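Local atomic coordinates of LpxE (Aquifex aeolicus, PDB entry 6EBU), a protein that probably removes the 1-phosphate group of lipid A, as a membrane-embedded hydrolase of the PAP2 phosphatase family. Residues T35-L40 against F137-E142; L96-H101 against Y141-A146; T110-T115 against F133-L138. The protein carries 1 engineered substitution. One frame throughout, in Å; residues are numbered along the deposited sequence.

Contact 1 (T35-L40 against F137-E142); sequences THFAYL and FLIGYE. With BOG (octyl beta-D-glucopyranoside), chain D.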
loop_
_atom_site.group_PDB
_atom_site.type_symbol
_atom_site.label_atom_id
_atom_site.label_comp_id
_atom_site.label_asym_id
_atom_site.label_seq_id
_atom_site.Cartn_x
_atom_site.Cartn_y
_atom_site.Cartn_z
ATOM N N THR A 35 13.967 0.281 2.540
ATOM C CA THR A 35 14.175 1.716 2.390
ATOM C C THR A 35 14.292 2.093 0.919
ATOM O O THR A 35 13.684 3.069 0.467
ATOM C CB THR A 35 15.421 2.152 3.161
ATOM O OG1 THR A 35 15.229 1.899 4.559
ATOM C CG2 THR A 35 15.691 3.636 2.955
ATOM N N HIS A 36 15.068 1.320 0.156
ATOM C CA HIS A 36 15.191 1.570 -1.277
ATOM C C HIS A 36 13.876 1.295 -1.997
ATOM O O HIS A 36 13.519 2.006 -2.944
ATOM C CB HIS A 36 16.308 0.706 -1.868
ATOM C CG HIS A 36 17.679 1.052 -1.371
ATOM N ND1 HIS A 36 18.828 0.597 -1.984
ATOM C CD2 HIS A 36 18.086 1.804 -0.320
ATOM C CE1 HIS A 36 19.883 1.055 -1.333
ATOM N NE2 HIS A 36 19.461 1.789 -0.320
ATOM N N PHE A 37 13.139 0.275 -1.550
ATOM C CA PHE A 37 11.930 -0.175 -2.227
ATOM C C PHE A 37 10.725 0.719 -1.963
ATOM O O PHE A 37 9.788 0.718 -2.768
ATOM C CB PHE A 37 11.607 -1.610 -1.795
ATOM C CG PHE A 37 10.627 -2.313 -2.688
ATOM C CD1 PHE A 37 11.044 -2.896 -3.873
ATOM C CD2 PHE A 37 9.291 -2.405 -2.336
ATOM C CE1 PHE A 37 10.146 -3.549 -4.693
ATOM C CE2 PHE A 37 8.389 -3.055 -3.154
ATOM C CZ PHE A 37 8.817 -3.627 -4.334
ATOM N N ALA A 38 10.730 1.478 -0.861
ATOM C CA ALA A 38 9.548 2.244 -0.470
ATOM C C ALA A 38 9.124 3.238 -1.546
ATOM O O ALA A 38 7.925 3.493 -1.713
ATOM C CB ALA A 38 9.811 2.975 0.846
ATOM N N TYR A 39 10.088 3.800 -2.283
ATOM C CA TYR A 39 9.786 4.782 -3.320
ATOM C C TYR A 39 8.802 4.243 -4.351
ATOM O O TYR A 39 7.996 5.003 -4.897
ATOM C CB TYR A 39 11.082 5.214 -4.006
ATOM C CG TYR A 39 10.939 6.385 -4.950
ATOM C CD1 TYR A 39 11.125 7.685 -4.501
ATOM C CD2 TYR A 39 10.637 6.192 -6.293
ATOM C CE1 TYR A 39 11.003 8.761 -5.356
ATOM C CE2 TYR A 39 10.514 7.263 -7.158
ATOM C CZ TYR A 39 10.699 8.546 -6.683
ATOM O OH TYR A 39 10.581 9.625 -7.530
ATOM N N LEU A 40 8.852 2.940 -4.633
ATOM C CA LEU A 40 7.967 2.339 -5.619
ATOM C C LEU A 40 6.521 2.262 -5.150
ATOM O O LEU A 40 5.636 1.986 -5.968
ATOM C CB LEU A 40 8.469 0.946 -5.982
ATOM C CG LEU A 40 9.898 0.937 -6.518
ATOM C CD1 LEU A 40 10.383 -0.494 -6.731
ATOM C CD2 LEU A 40 9.990 1.755 -7.798
ATOM N N PHE A 137 2.428 -6.821 -2.743
ATOM C CA PHE A 137 2.586 -7.477 -1.449
ATOM C C PHE A 137 3.779 -6.914 -0.690
ATOM O O PHE A 137 3.697 -6.675 0.521
ATOM C CB PHE A 137 2.735 -8.988 -1.637
ATOM C CG PHE A 137 3.321 -9.690 -0.444
ATOM C CD1 PHE A 137 2.519 -10.047 0.628
ATOM C CD2 PHE A 137 4.675 -9.987 -0.391
ATOM C CE1 PHE A 137 3.056 -10.688 1.733
ATOM C CE2 PHE A 137 5.216 -10.626 0.709
ATOM C CZ PHE A 137 4.405 -10.978 1.773
ATOM N N LEU A 138 4.898 -6.696 -1.386
ATOM C CA LEU A 138 6.095 -6.190 -0.723
ATOM C C LEU A 138 5.896 -4.774 -0.199
ATOM O O LEU A 138 6.450 -4.422 0.847
ATOM C CB LEU A 138 7.289 -6.244 -1.679
ATOM C CG LEU A 138 7.865 -7.637 -1.946
ATOM C CD1 LEU A 138 8.991 -7.571 -2.965
ATOM C CD2 LEU A 138 8.343 -8.281 -0.652
ATOM N N ILE A 139 5.118 -3.950 -0.906
ATOM C CA ILE A 139 4.793 -2.623 -0.391
ATOM C C ILE A 139 4.009 -2.744 0.908
ATOM O O ILE A 139 4.335 -2.101 1.914
ATOM C CB ILE A 139 4.018 -1.807 -1.442
ATOM C CG1 ILE A 139 4.929 -1.441 -2.613
ATOM C CG2 ILE A 139 3.441 -0.547 -0.815
ATOM C CD1 ILE A 139 6.102 -0.582 -2.213
ATOM N N GLY A 140 2.967 -3.579 0.908
ATOM C CA GLY A 140 2.212 -3.802 2.130
ATOM C C GLY A 140 3.077 -4.331 3.258
ATOM O O GLY A 140 2.971 -3.877 4.400
ATOM N N TYR A 141 3.954 -5.291 2.950
ATOM C CA TYR A 141 4.880 -5.791 3.962
ATOM C C TYR A 141 5.864 -4.709 4.385
ATOM O O TYR A 141 6.251 -4.634 5.558
ATOM C CB TYR A 141 5.623 -7.021 3.435
ATOM C CG TYR A 141 6.334 -7.822 4.507
ATOM C CD1 TYR A 141 7.540 -7.386 5.045
ATOM C CD2 TYR A 141 5.799 -9.014 4.982
ATOM C CE1 TYR A 141 8.190 -8.109 6.024
ATOM C CE2 TYR A 141 6.445 -9.746 5.963
ATOM C CZ TYR A 141 7.642 -9.289 6.478
ATOM O OH TYR A 141 8.293 -10.009 7.453
ATOM N N GLU A 142 6.278 -3.857 3.444
ATOM C CA GLU A 142 7.249 -2.816 3.766
ATOM C C GLU A 142 6.688 -1.826 4.782
ATOM O O GLU A 142 7.406 -1.379 5.684
ATOM C CB GLU A 142 7.681 -2.095 2.488
ATOM C CG GLU A 142 8.496 -0.840 2.714
ATOM C CD GLU A 142 7.712 0.411 2.384
ATOM O OE1 GLU A 142 7.542 1.265 3.278
ATOM O OE2 GLU A 142 7.255 0.533 1.229
HETATM O O1 BOG D . -5.847 -8.908 0.920
HETATM C "C1'" BOG D . -4.463 -9.152 0.672
HETATM C "C2'" BOG D . -3.609 -8.311 1.647
HETATM C "C3'" BOG D . -2.100 -8.402 1.253
HETATM C "C4'" BOG D . -1.279 -7.450 2.166
HETATM C "C5'" BOG D . 0.183 -7.936 2.244
HETATM C "C6'" BOG D . 0.793 -7.523 3.598
HETATM C "C7'" BOG D . 1.382 -8.753 4.285
HETATM C "C8'" BOG D . 2.279 -8.315 5.443
#
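A38 and I139 mark the closest backbone approach, 6.8 Å between A38 CA and I139 CA, where the segment running on from helix 28-37 passes helix 126-145. F37 carries most of the apolar contact from its side. Its CB points toward the other helix, and with CG anti to the backbone N (chi1 -164°) the ring lies against L138 and I139. Ring atom CE2 of F37 is 3.5 Å from I139 CD1 and 3.7 Å from L138 CB. I139 CD1 approaches the ring obliquely, while the L138 side chain crosses F37 at about a right angle. The CB of I139 is set to one flank, but its delta methyl swings in and also comes to 4.1 Å from L40 C. F33 packs against F37 from within its own helix, with the two ring planes about 20° apart.

E142 makes the other half of the contact. Its chain bends at chi2 (-109°), which turns the carboxylate over the small A38. E142 OE2 lies 3.3 Å from A38 CA and 3.6 Å from A38 CB. The same side chain touches F98 of the 96-101 loop. The two segments thus meet by apolar fit, with a buried carboxylate resting on an alanine. That alanine gives the acid no polar partner, so its charge is probably balanced by R143, the next residue on its own helix.

Contact 2 (L96-H101 against Y141-A146); sequences LLFPLH and YERIYA. With BOG (octyl beta-D-glucopyranoside), chain F; BOG (octyl beta-D-glucopyranoside), chain E; BOG (octyl beta-D-glucopyranoside), chain D; SO4 (sulfate ion), chain B.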
loop_
_atom_site.group_PDB
_atom_site.type_symbol
_atom_site.label_atom_id
_atom_site.label_comp_id
_atom_site.label_asym_id
_atom_site.label_seq_id
_atom_site.Cartn_x
_atom_site.Cartn_y
_atom_site.Cartn_z
ATOM N N LEU A 96 11.334 1.763 13.784
ATOM C CA LEU A 96 10.841 2.740 12.824
ATOM C C LEU A 96 11.888 2.999 11.751
ATOM O O LEU A 96 13.049 3.279 12.067
ATOM C CB LEU A 96 10.492 4.056 13.522
ATOM C CG LEU A 96 9.022 4.392 13.758
ATOM C CD1 LEU A 96 8.888 5.857 14.143
ATOM C CD2 LEU A 96 8.199 4.084 12.525
ATOM N N LEU A 97 11.471 2.925 10.489
ATOM C CA LEU A 97 12.317 3.335 9.376
ATOM C C LEU A 97 11.976 4.723 8.853
ATOM O O LEU A 97 12.851 5.392 8.293
ATOM C CB LEU A 97 12.219 2.325 8.229
ATOM C CG LEU A 97 12.949 0.998 8.439
ATOM C CD1 LEU A 97 12.580 0.007 7.353
ATOM C CD2 LEU A 97 14.454 1.213 8.479
ATOM N N PHE A 98 10.733 5.173 9.024
ATOM C CA PHE A 98 10.302 6.492 8.591
ATOM C C PHE A 98 9.566 7.188 9.727
ATOM O O PHE A 98 8.790 6.550 10.448
ATOM C CB PHE A 98 9.383 6.409 7.359
ATOM C CG PHE A 98 9.863 5.455 6.301
ATOM C CD1 PHE A 98 11.083 5.647 5.672
ATOM C CD2 PHE A 98 9.089 4.367 5.928
ATOM C CE1 PHE A 98 11.523 4.769 4.695
ATOM C CE2 PHE A 98 9.525 3.486 4.952
ATOM C CZ PHE A 98 10.742 3.689 4.335
ATOM N N PRO A 99 9.787 8.493 9.915
ATOM C CA PRO A 99 9.145 9.230 11.029
ATOM C C PRO A 99 7.695 9.599 10.731
ATOM O O PRO A 99 7.341 10.753 10.467
ATOM C CB PRO A 99 10.048 10.465 11.177
ATOM C CG PRO A 99 11.227 10.248 10.251
ATOM C CD PRO A 99 10.739 9.338 9.183
ATOM N N LEU A 100 6.820 8.600 10.774
ATOM C CA LEU A 100 5.391 8.791 10.571
ATOM C C LEU A 100 4.652 8.413 11.848
ATOM O O LEU A 100 5.028 7.451 12.527
ATOM C CB LEU A 100 4.886 7.957 9.394
ATOM C CG LEU A 100 5.565 8.236 8.052
ATOM C CD1 LEU A 100 4.982 7.353 6.961
ATOM C CD2 LEU A 100 5.438 9.708 7.689
ATOM N N HIS A 101 3.598 9.165 12.172
ATOM C CA HIS A 101 2.970 9.023 13.481
ATOM C C HIS A 101 1.444 8.943 13.448
ATOM O O HIS A 101 0.845 8.322 14.331
ATOM C CB HIS A 101 3.400 10.182 14.389
ATOM C CG HIS A 101 4.853 10.159 14.754
ATOM N ND1 HIS A 101 5.358 9.346 15.746
ATOM C CD2 HIS A 101 5.909 10.852 14.264
ATOM C CE1 HIS A 101 6.662 9.538 15.849
ATOM N NE2 HIS A 101 7.021 10.447 14.961
ATOM N N TYR A 141 3.954 -5.291 2.950
ATOM C CA TYR A 141 4.880 -5.791 3.962
ATOM C C TYR A 141 5.864 -4.709 4.385
ATOM O O TYR A 141 6.251 -4.634 5.558
ATOM C CB TYR A 141 5.623 -7.021 3.435
ATOM C CG TYR A 141 6.334 -7.822 4.507
ATOM C CD1 TYR A 141 7.540 -7.386 5.045
ATOM C CD2 TYR A 141 5.799 -9.014 4.982
ATOM C CE1 TYR A 141 8.190 -8.109 6.024
ATOM C CE2 TYR A 141 6.445 -9.746 5.963
ATOM C CZ TYR A 141 7.642 -9.289 6.478
ATOM O OH TYR A 141 8.293 -10.009 7.453
ATOM N N GLU A 142 6.278 -3.857 3.444
ATOM C CA GLU A 142 7.249 -2.816 3.766
ATOM C C GLU A 142 6.688 -1.826 4.782
ATOM O O GLU A 142 7.406 -1.379 5.684
ATOM C CB GLU A 142 7.681 -2.095 2.488
ATOM C CG GLU A 142 8.496 -0.840 2.714
ATOM C CD GLU A 142 7.712 0.411 2.384
ATOM O OE1 GLU A 142 7.542 1.265 3.278
ATOM O OE2 GLU A 142 7.255 0.533 1.229
ATOM N N ARG A 143 5.403 -1.480 4.660
ATOM C CA ARG A 143 4.809 -0.522 5.589
ATOM C C ARG A 143 4.834 -1.050 7.019
ATOM O O ARG A 143 5.097 -0.296 7.963
ATOM C CB ARG A 143 3.375 -0.191 5.165
ATOM C CG ARG A 143 3.238 0.323 3.736
ATOM C CD ARG A 143 4.289 1.372 3.422
ATOM N NE ARG A 143 3.875 2.707 3.843
ATOM C CZ ARG A 143 4.712 3.715 4.060
ATOM N NH1 ARG A 143 6.016 3.541 3.903
ATOM N NH2 ARG A 143 4.243 4.897 4.439
ATOM N N ILE A 144 4.569 -2.345 7.199
ATOM C CA ILE A 144 4.606 -2.928 8.536
ATOM C C ILE A 144 6.044 -3.056 9.020
ATOM O O ILE A 144 6.352 -2.749 10.177
ATOM C CB ILE A 144 3.881 -4.285 8.547
ATOM C CG1 ILE A 144 2.517 -4.166 7.866
ATOM C CG2 ILE A 144 3.720 -4.796 9.974
ATOM C CD1 ILE A 144 1.797 -5.478 7.729
ATOM N N TYR A 145 6.947 -3.506 8.144
ATOM C CA TYR A 145 8.348 -3.630 8.528
ATOM C C TYR A 145 8.942 -2.284 8.917
ATOM O O TYR A 145 9.783 -2.215 9.823
ATOM C CB TYR A 145 9.157 -4.259 7.389
ATOM C CG TYR A 145 10.601 -4.515 7.757
ATOM C CD1 TYR A 145 10.985 -5.713 8.345
ATOM C CD2 TYR A 145 11.576 -3.553 7.532
ATOM C CE1 TYR A 145 12.304 -5.948 8.693
ATOM C CE2 TYR A 145 12.892 -3.777 7.874
ATOM C CZ TYR A 145 13.253 -4.976 8.456
ATOM O OH TYR A 145 14.565 -5.202 8.805
ATOM N N ALA A 146 8.523 -1.208 8.251
ATOM C CA ALA A 146 9.004 0.123 8.594
ATOM C C ALA A 146 8.434 0.636 9.910
ATOM O O ALA A 146 8.905 1.663 10.409
ATOM C CB ALA A 146 8.670 1.105 7.470
HETATM O O1 BOG F . 3.077 9.086 2.377
HETATM C "C1'" BOG F . 3.535 8.197 1.360
HETATM C "C2'" BOG F . 5.055 8.389 1.160
HETATM C "C3'" BOG F . 5.692 7.055 0.661
HETATM C "C4'" BOG F . 6.929 6.698 1.532
HETATM C "C5'" BOG F . 6.620 6.970 3.021
HETATM C "C6'" BOG F . 7.933 6.977 3.832
HETATM C "C7'" BOG F . 8.645 8.317 3.667
HETATM C "C8'" BOG F . 7.814 9.423 4.322
HETATM O O1 BOG E . -1.302 10.256 5.289
HETATM C "C1'" BOG E . -0.127 10.969 5.663
HETATM C "C2'" BOG E . 0.237 10.612 7.119
HETATM C "C3'" BOG E . 1.022 11.796 7.762
HETATM C "C4'" BOG E . 1.478 11.395 9.192
HETATM C "C5'" BOG E . 2.129 12.613 9.876
HETATM C "C6'" BOG E . 2.840 12.155 11.164
HETATM C "C7'" BOG E . 3.456 13.364 11.861
HETATM C "C8'" BOG E . 4.977 13.203 11.918
HETATM O O1 BOG D . -5.847 -8.908 0.920
HETATM C "C1'" BOG D . -4.463 -9.152 0.672
HETATM C "C2'" BOG D . -3.609 -8.311 1.647
HETATM C "C3'" BOG D . -2.100 -8.402 1.253
HETATM C "C4'" BOG D . -1.279 -7.450 2.166
HETATM C "C5'" BOG D . 0.183 -7.936 2.244
HETATM C "C6'" BOG D . 0.793 -7.523 3.598
HETATM C "C7'" BOG D . 1.382 -8.753 4.285
HETATM C "C8'" BOG D . 2.279 -8.315 5.443
HETATM S S SO4 B . 0.641 5.947 3.912
HETATM O O1 SO4 B . 1.335 4.675 3.722
HETATM O O2 SO4 B . 1.398 6.784 4.835
HETATM O O3 SO4 B . -0.684 5.683 4.465
HETATM O O4 SO4 B . 0.509 6.630 2.628
#
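R143 and F98 meet beside the sulfate site, which has the make-up of a PAP2 phosphate pocket. R143 and H149 match the arginine and histidine of the family's third signature motif. R143 gives NH2 to sulfate O1 at 3.0 Å and NE to the same oxygen at 3.2 Å. K79, R86, H149 and the backbone N of G108 also hold the ion, which probably came from the crystallisation liquor. The CB of R143 points away from the loop; bends at chi2 (-45°) and chi3 (-85°) fold the guanidinium back beside F98 and L100. Its third nitrogen, NH1, forms a salt bridge to E142 OE1 at 2.8 Å. That bond lies in the guanidinium plane and uses the syn lone pair of the carboxylate.

F98 packs against this pair. Its CE2 edge comes 3.4 Å from E142 OE1, with ring and carboxylate planes 86° apart. L97 CB covers one ring face, and C6' of an octyl glucoside covers the other. A146 CB reaches F98 CE2 obliquely at 3.6 Å. L100 CD1 touches R143 NH2.

The loop is tied down by L97 N, which hydrogen-bonds to A146 O at 2.9 Å. L96 CA adds a C-H...O contact to that oxygen. L97 CD1 meets the edge of the Y145 ring at CD2, 3.7 Å away, and Y145 OH is held by D31. Through its bond to R143 NH1, E142 is a second-shell residue of the anion site: it probably limits rotation of the R143 guanidinium and keeps NE and NH2 turned to the anion.

Contact 3 (T110-T115 against F133-L138); sequences TAMAFT and FLYAFL. With BOG (octyl beta-D-glucopyranoside), chain D.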
loop_
_atom_site.group_PDB
_atom_site.type_symbol
_atom_site.label_atom_id
_atom_site.label_comp_id
_atom_site.label_asym_id
_atom_site.label_seq_id
_atom_site.Cartn_x
_atom_site.Cartn_y
_atom_site.Cartn_z
ATOM N N THR A 110 -0.069 1.005 0.156
ATOM C CA THR A 110 -0.589 -0.317 -0.173
ATOM C C THR A 110 -1.769 -0.221 -1.134
ATOM O O THR A 110 -1.861 -0.997 -2.091
ATOM C CB THR A 110 -0.988 -1.051 1.107
ATOM O OG1 THR A 110 0.125 -1.072 2.010
ATOM C CG2 THR A 110 -1.409 -2.477 0.801
ATOM N N ALA A 111 -2.671 0.736 -0.904
ATOM C CA ALA A 111 -3.834 0.889 -1.773
ATOM C C ALA A 111 -3.419 1.237 -3.199
ATOM O O ALA A 111 -3.937 0.666 -4.165
ATOM C CB ALA A 111 -4.773 1.954 -1.202
ATOM N N MET A 112 -2.477 2.173 -3.351
ATOM C CA MET A 112 -2.000 2.535 -4.683
ATOM C C MET A 112 -1.301 1.360 -5.355
ATOM O O MET A 112 -1.524 1.091 -6.543
ATOM C CB MET A 112 -1.058 3.739 -4.597
ATOM C CG MET A 112 -0.574 4.250 -5.950
ATOM S SD MET A 112 1.011 5.119 -5.879
ATOM C CE MET A 112 2.145 3.745 -5.701
ATOM N N ALA A 113 -0.457 0.644 -4.609
ATOM C CA ALA A 113 0.285 -0.471 -5.190
ATOM C C ALA A 113 -0.652 -1.578 -5.656
ATOM O O ALA A 113 -0.456 -2.154 -6.732
ATOM C CB ALA A 113 1.299 -1.007 -4.179
ATOM N N PHE A 114 -1.682 -1.885 -4.867
ATOM C CA PHE A 114 -2.651 -2.890 -5.290
ATOM C C PHE A 114 -3.577 -2.359 -6.376
ATOM O O PHE A 114 -4.094 -3.143 -7.179
ATOM C CB PHE A 114 -3.459 -3.389 -4.089
ATOM C CG PHE A 114 -2.791 -4.510 -3.343
ATOM C CD1 PHE A 114 -1.858 -4.241 -2.354
ATOM C CD2 PHE A 114 -3.077 -5.831 -3.647
ATOM C CE1 PHE A 114 -1.232 -5.270 -1.672
ATOM C CE2 PHE A 114 -2.455 -6.866 -2.968
ATOM C CZ PHE A 114 -1.531 -6.585 -1.980
ATOM N N THR A 115 -3.791 -1.043 -6.422
ATOM C CA THR A 115 -4.510 -0.449 -7.545
ATOM C C THR A 115 -3.716 -0.599 -8.834
ATOM O O THR A 115 -4.265 -0.963 -9.882
ATOM C CB THR A 115 -4.792 1.027 -7.268
ATOM O OG1 THR A 115 -5.500 1.162 -6.031
ATOM C CG2 THR A 115 -5.614 1.620 -8.380
ATOM N N PHE A 133 1.736 -8.335 -8.473
ATOM C CA PHE A 133 1.143 -8.606 -7.171
ATOM C C PHE A 133 2.176 -8.972 -6.115
ATOM O O PHE A 133 1.896 -8.820 -4.922
ATOM C CB PHE A 133 0.081 -9.698 -7.295
ATOM C CG PHE A 133 -1.264 -9.166 -7.694
ATOM C CD1 PHE A 133 -2.105 -8.602 -6.749
ATOM C CD2 PHE A 133 -1.669 -9.191 -9.016
ATOM C CE1 PHE A 133 -3.336 -8.093 -7.111
ATOM C CE2 PHE A 133 -2.901 -8.684 -9.385
ATOM C CZ PHE A 133 -3.734 -8.133 -8.431
ATOM N N LEU A 134 3.362 -9.434 -6.518
ATOM C CA LEU A 134 4.465 -9.510 -5.565
ATOM C C LEU A 134 4.933 -8.116 -5.172
ATOM O O LEU A 134 5.262 -7.866 -4.005
ATOM C CB LEU A 134 5.626 -10.316 -6.145
ATOM C CG LEU A 134 6.816 -10.449 -5.190
ATOM C CD1 LEU A 134 6.496 -11.428 -4.066
ATOM C CD2 LEU A 134 8.080 -10.856 -5.929
ATOM N N TYR A 135 4.972 -7.195 -6.137
ATOM C CA TYR A 135 5.322 -5.813 -5.832
ATOM C C TYR A 135 4.326 -5.208 -4.849
ATOM O O TYR A 135 4.716 -4.582 -3.857
ATOM C CB TYR A 135 5.385 -4.999 -7.127
ATOM C CG TYR A 135 4.936 -3.565 -6.987
ATOM C CD1 TYR A 135 5.781 -2.603 -6.457
ATOM C CD2 TYR A 135 3.665 -3.172 -7.390
ATOM C CE1 TYR A 135 5.375 -1.288 -6.326
ATOM C CE2 TYR A 135 3.249 -1.862 -7.263
ATOM C CZ TYR A 135 4.108 -0.924 -6.730
ATOM O OH TYR A 135 3.696 0.383 -6.600
ATOM N N ALA A 136 3.030 -5.406 -5.100
ATOM C CA ALA A 136 2.009 -4.896 -4.189
ATOM C C ALA A 136 2.138 -5.519 -2.806
ATOM O O ALA A 136 1.977 -4.832 -1.790
ATOM C CB ALA A 136 0.615 -5.153 -4.762
ATOM N N PHE A 137 2.428 -6.821 -2.743
ATOM C CA PHE A 137 2.586 -7.477 -1.449
ATOM C C PHE A 137 3.779 -6.914 -0.690
ATOM O O PHE A 137 3.697 -6.675 0.521
ATOM C CB PHE A 137 2.735 -8.988 -1.637
ATOM C CG PHE A 137 3.321 -9.690 -0.444
ATOM C CD1 PHE A 137 2.519 -10.047 0.628
ATOM C CD2 PHE A 137 4.675 -9.987 -0.391
ATOM C CE1 PHE A 137 3.056 -10.688 1.733
ATOM C CE2 PHE A 137 5.216 -10.626 0.709
ATOM C CZ PHE A 137 4.405 -10.978 1.773
ATOM N N LEU A 138 4.898 -6.696 -1.386
ATOM C CA LEU A 138 6.095 -6.190 -0.723
ATOM C C LEU A 138 5.896 -4.774 -0.199
ATOM O O LEU A 138 6.450 -4.422 0.847
ATOM C CB LEU A 138 7.289 -6.244 -1.679
ATOM C CG LEU A 138 7.865 -7.637 -1.946
ATOM C CD1 LEU A 138 8.991 -7.571 -2.965
ATOM C CD2 LEU A 138 8.343 -8.281 -0.652
HETATM O O1 BOG D . -5.847 -8.908 0.920
HETATM C "C1'" BOG D . -4.463 -9.152 0.672
HETATM C "C2'" BOG D . -3.609 -8.311 1.647
HETATM C "C3'" BOG D . -2.100 -8.402 1.253
HETATM C "C4'" BOG D . -1.279 -7.450 2.166
HETATM C "C5'" BOG D . 0.183 -7.936 2.244
HETATM C "C6'" BOG D . 0.793 -7.523 3.598
HETATM C "C7'" BOG D . 1.382 -8.753 4.285
HETATM C "C8'" BOG D . 2.279 -8.315 5.443
#
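F114 lays its ring over the methyl of A136. The bond from CA to CB points to one side of the facing helix; CG beside the backbone N (chi1 -86°) then brings the ring in over A136. CG lies 3.7 Å from A136 CB. The methyl then stands almost over the ring centre, 3.5 Å from the centroid and 9° off the normal, a CH-pi contact. On one side of the ring, F114 CE1 comes 3.2 Å from A136 O. On the other, F114 CD2 is 4.1 Å from F133 CE1, and the two side chains cross at about a right angle. At the tip, CZ of F114 is 3.8 Å from C3' of an octyl glucoside tail. T110 O lies in the ring plane at its edge, and A158 and I162 of helix 151-170 also touch F114.

An alanine in place of F114 is likely to leave the A136 methyl and F133 without their aromatic partner and open a gap between the helices.

Elsewhere, A113 CB packs obliquely on Y135, 3.7 Å from its CE2. The Y135 hydroxyl bonds to L40 O. A113 and A136 give the closest backbone approach, 4.9 Å between their CA atoms. The segment axes run 176° apart, so helices 108-121 and 126-145 form an antiparallel hairpin with small residues at its interface, part of the PAP2 helical bundle.

In the fold
From the N terminus, helix 28-37 comes first, and contact 1 closes the long loop from it to helix 126-145. The chain then runs through helices 46-56 and 61-82 to the 96-101 loop, which contact 2 ties to the C-terminal part of helix 126-145. Contact 3 is nested inside the loop of contact 2 and joins helix 108-121 to helix 126-145, the next helix in the chain. Contacts 1 and 2 start at different places and end on the same part of helix 126-145, sharing Y141 and E142. Contacts 1 and 3 share F137 and L138. A38 packs on F98, linking contacts 1 and 2. Helix 126-145 is thus common to all three.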